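Local coordinates for 5-nitroimidazole antibiotic resistance protein (PDB 2FG9) that binds flavin-adenine dinucleotide and probably acts as a flavin-dependent oxidoreductase related to pyridoxamine 5'-phosphate oxidase, with a putative role in resistance to 5-nitroimidazole antibiotics, at residues I45-L48 with E49-Y53. Sequence-based numbering, arbitrary orientation.
Sequences ITDL and EGNPY. With FAD (flavin-adenine dinucleotide), chain C.
Ile45 and Tyr53 pair just below the turn of a beta hairpin, a type I turn with a G1 beta bulge at Gly50, where strand 41-46 turns back into strand 52-62 of the antiparallel sheet in this pyridoxamine 5'-phosphate oxidase-like fold. They form a hydrogen-bonded pair: Ile45 N donates a hydrogen bond to Tyr53 O at 2.8 Å, and Tyr53 N to Ile45 O. Their side chains run side by side, with Ile45 CD1 4.2 Å from Tyr53 CD2 at the ring edge, and Met79 of helix 75-82 packs on both. This is the buried end. On the other face of the sheet, Thr46 sits opposite Pro52 in a non-hydrogen-bonded pair; its methyl CG2 comes to 3.5 Å from Gly50 CA, while OG1 is hydrogen-bonded to Gly50 O of the second subunit.

Beyond Thr46 the chain reverses from Asp47 to Gly50, closed by Gly50 N to Asp47 O. Asp47 N also hydrogen-bonds to Asn51 O, at 2.7 Å and nearly straight (171°). With chi1 at 73°, Asp47 CG stands between the backbone N and carbonyl carbon, turning the carboxylate back into the loop, where OD1 accepts two amide hydrogen bonds from opposite faces of its plane: Asn51 N at 2.8 Å and Glu49 N at 3.0 Å. This probably limits rotation of the carboxylate.

The outer side is looser and wet. Leu48 and Glu49 are exposed, and one water links Asp47 OD2, Glu49 OE1 and Asn51 ND2, while Asn51 OD1 is hydrogen-bonded to Asn83 ND2 of the second subunit. A second water joins Asp47 OD2 to Pro52 O. Back at the buried end, Tyr53 CG stands anti to the backbone N (chi1 -174°), carrying the ring out to the cofactor, where Tyr53 OH donates to the FAD phosphate oxygen O2P at 2.7 Å.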
loop_
_atom_site.group_PDB
_atom_site.type_symbol
_atom_site.label_atom_id
_atom_site.label_comp_id
_atom_site.label_asym_id
_atom_site.label_seq_id
_atom_site.Cartn_x
_atom_site.Cartn_y
_atom_site.Cartn_z
ATOM N N ILE A 45 1.575 -29.973 17.441
ATOM C CA ILE A 45 1.113 -30.929 18.426
ATOM C C ILE A 45 1.493 -32.311 17.861
ATOM O O ILE A 45 1.391 -32.538 16.639
ATOM C CB ILE A 45 -0.408 -30.856 18.523
ATOM C CG1 ILE A 45 -0.867 -29.413 18.680
ATOM C CG2 ILE A 45 -0.931 -31.673 19.648
ATOM C CD1 ILE A 45 -2.366 -29.244 18.597
ATOM N N THR A 46 1.928 -33.226 18.723
ATOM C CA THR A 46 2.146 -34.599 18.306
ATOM C C THR A 46 0.811 -35.282 18.289
ATOM O O THR A 46 0.049 -35.174 19.246
ATOM C CB THR A 46 3.092 -35.320 19.227
ATOM O OG1 THR A 46 4.311 -34.576 19.281
ATOM C CG2 THR A 46 3.385 -36.728 18.689
ATOM N N ASP A 47 0.486 -35.953 17.188
ATOM C CA ASP A 47 -0.828 -36.591 17.085
ATOM C C ASP A 47 -0.796 -37.932 17.778
ATOM O O ASP A 47 0.209 -38.267 18.391
ATOM C CB ASP A 47 -1.309 -36.659 15.627
ATOM C CG ASP A 47 -0.575 -37.674 14.786
ATOM O OD1 ASP A 47 0.141 -38.542 15.306
ATOM O OD2 ASP A 47 -0.754 -37.605 13.560
ATOM N N LEU A 48 -1.890 -38.686 17.689
ATOM C CA LEU A 48 -2.075 -39.905 18.509
ATOM C C LEU A 48 -1.231 -41.080 18.022
ATOM O O LEU A 48 -1.070 -42.083 18.733
ATOM C CB LEU A 48 -3.550 -40.322 18.538
ATOM C CG LEU A 48 -4.522 -39.344 19.209
ATOM C CD1 LEU A 48 -5.932 -39.955 19.237
ATOM C CD2 LEU A 48 -4.075 -39.015 20.646
ATOM N N GLU A 49 -0.719 -40.945 16.811
ATOM C CA GLU A 49 0.196 -41.883 16.212
ATOM C C GLU A 49 1.637 -41.422 16.294
ATOM O O GLU A 49 2.478 -42.061 15.757
ATOM C CB GLU A 49 -0.166 -42.045 14.742
ATOM C CG GLU A 49 -1.624 -42.439 14.505
ATOM C CD GLU A 49 -1.797 -43.152 13.192
ATOM O OE1 GLU A 49 -1.544 -42.522 12.155
ATOM O OE2 GLU A 49 -2.139 -44.355 13.194
ATOM N N GLY A 50 1.943 -40.310 16.942
ATOM C CA GLY A 50 3.340 -39.875 17.051
ATOM C C GLY A 50 3.842 -39.001 15.918
ATOM O O GLY A 50 5.031 -38.685 15.840
ATOM N N ASN A 51 2.935 -38.577 15.044
ATOM C CA ASN A 51 3.310 -37.741 13.914
ATOM C C ASN A 51 2.925 -36.300 14.145
ATOM O O ASN A 51 2.066 -36.028 14.988
ATOM C CB ASN A 51 2.694 -38.288 12.636
ATOM C CG ASN A 51 3.155 -39.679 12.344
ATOM O OD1 ASN A 51 4.313 -39.998 12.556
ATOM N ND2 ASN A 51 2.256 -40.520 11.871
ATOM N N PRO A 52 3.592 -35.365 13.439
ATOM C CA PRO A 52 3.323 -33.955 13.606
ATOM C C PRO A 52 1.943 -33.527 13.100
ATOM O O PRO A 52 1.412 -34.085 12.129
ATOM C CB PRO A 52 4.406 -33.279 12.755
ATOM C CG PRO A 52 5.411 -34.323 12.530
ATOM C CD PRO A 52 4.666 -35.597 12.467
ATOM N N TYR A 53 1.386 -32.545 13.799
ATOM C CA TYR A 53 0.163 -31.870 13.436
ATOM C C TYR A 53 0.401 -30.392 13.669
ATOM O O TYR A 53 0.703 -30.011 14.781
ATOM C CB TYR A 53 -0.942 -32.333 14.352
ATOM C CG TYR A 53 -2.329 -31.827 14.010
ATOM C CD1 TYR A 53 -2.932 -32.169 12.807
ATOM C CD2 TYR A 53 -3.057 -31.057 14.923
ATOM C CE1 TYR A 53 -4.207 -31.751 12.518
ATOM C CE2 TYR A 53 -4.317 -30.649 14.645
ATOM C CZ TYR A 53 -4.888 -30.999 13.442
ATOM O OH TYR A 53 -6.144 -30.591 13.140
HETATM P PA FAD C . -10.141 -31.114 13.489
HETATM O O1A FAD C . -10.035 -32.006 14.714
HETATM O O2A FAD C . -11.532 -30.744 13.006
HETATM O O5B FAD C . -9.355 -31.853 12.293
HETATM C C5B FAD C . -10.020 -32.261 11.123
HETATM C C4B FAD C . -9.009 -32.396 9.986
HETATM O O4B FAD C . -9.166 -31.305 9.072
HETATM C C3B FAD C . -7.527 -32.405 10.389
HETATM O O3B FAD C . -7.015 -33.642 10.859
HETATM C C2B FAD C . -6.904 -31.929 9.089
HETATM O O2B FAD C . -6.844 -32.931 8.080
HETATM C C1B FAD C . -7.889 -30.834 8.674
HETATM N N9A FAD C . -7.492 -29.524 9.274
HETATM C C8A FAD C . -7.578 -29.133 10.583
HETATM N N7A FAD C . -7.074 -27.892 10.696
HETATM C C5A FAD C . -6.684 -27.440 9.475
HETATM C C6A FAD C . -6.109 -26.208 9.037
HETATM N N6A FAD C . -6.391 -25.074 9.704
HETATM N N1A FAD C . -5.793 -26.083 7.698
HETATM C C2A FAD C . -6.054 -27.133 6.811
HETATM N N3A FAD C . -6.610 -28.335 7.223
HETATM C C4A FAD C . -6.933 -28.486 8.556
HETATM N N1 FAD C . -8.946 -22.356 15.540
HETATM C C2 FAD C . -9.175 -22.273 16.906
HETATM O O2 FAD C . -9.774 -23.173 17.509
HETATM N N3 FAD C . -8.758 -21.150 17.585
HETATM C C4 FAD C . -8.092 -20.120 16.908
HETATM O O4 FAD C . -7.476 -19.332 17.588
HETATM C C4X FAD C . -7.856 -20.205 15.546
HETATM N N5 FAD C . -7.204 -19.221 14.814
HETATM C C5X FAD C . -6.995 -19.384 13.418
HETATM C C6 FAD C . -6.332 -18.434 12.697
HETATM C C7 FAD C . -6.095 -18.598 11.345
HETATM C C7M FAD C . -4.818 -17.933 10.942
HETATM C C8 FAD C . -6.548 -19.726 10.696
HETATM C C8M FAD C . -6.201 -20.099 9.308
HETATM C C9 FAD C . -7.225 -20.682 11.393
HETATM C C9A FAD C . -7.426 -20.520 12.755
HETATM N N10 FAD C . -8.045 -21.493 13.514
HETATM C C10 FAD C . -8.274 -21.353 14.871
HETATM C "C1'" FAD C . -8.352 -22.804 12.923
HETATM C "C2'" FAD C . -7.517 -23.846 13.622
HETATM O "O2'" FAD C . -6.486 -24.170 12.695
HETATM C "C3'" FAD C . -8.612 -24.877 13.972
HETATM O "O3'" FAD C . -8.791 -25.174 15.355
HETATM C "C4'" FAD C . -8.400 -26.111 13.169
HETATM O "O4'" FAD C . -8.456 -25.788 11.774
HETATM C "C5'" FAD C . -9.423 -27.100 13.747
HETATM O "O5'" FAD C . -8.628 -27.692 14.762
HETATM P P FAD C . -8.699 -29.250 15.150
HETATM O O1P FAD C . -9.727 -29.338 16.288
HETATM O O2P FAD C . -7.344 -29.825 15.475
HETATM O O3P FAD C . -9.275 -29.786 13.754
HETATM O O HOH W 1 -0.518 -39.585 12.058
HETATM O O HOH W 2 -1.070 -35.304 11.942
#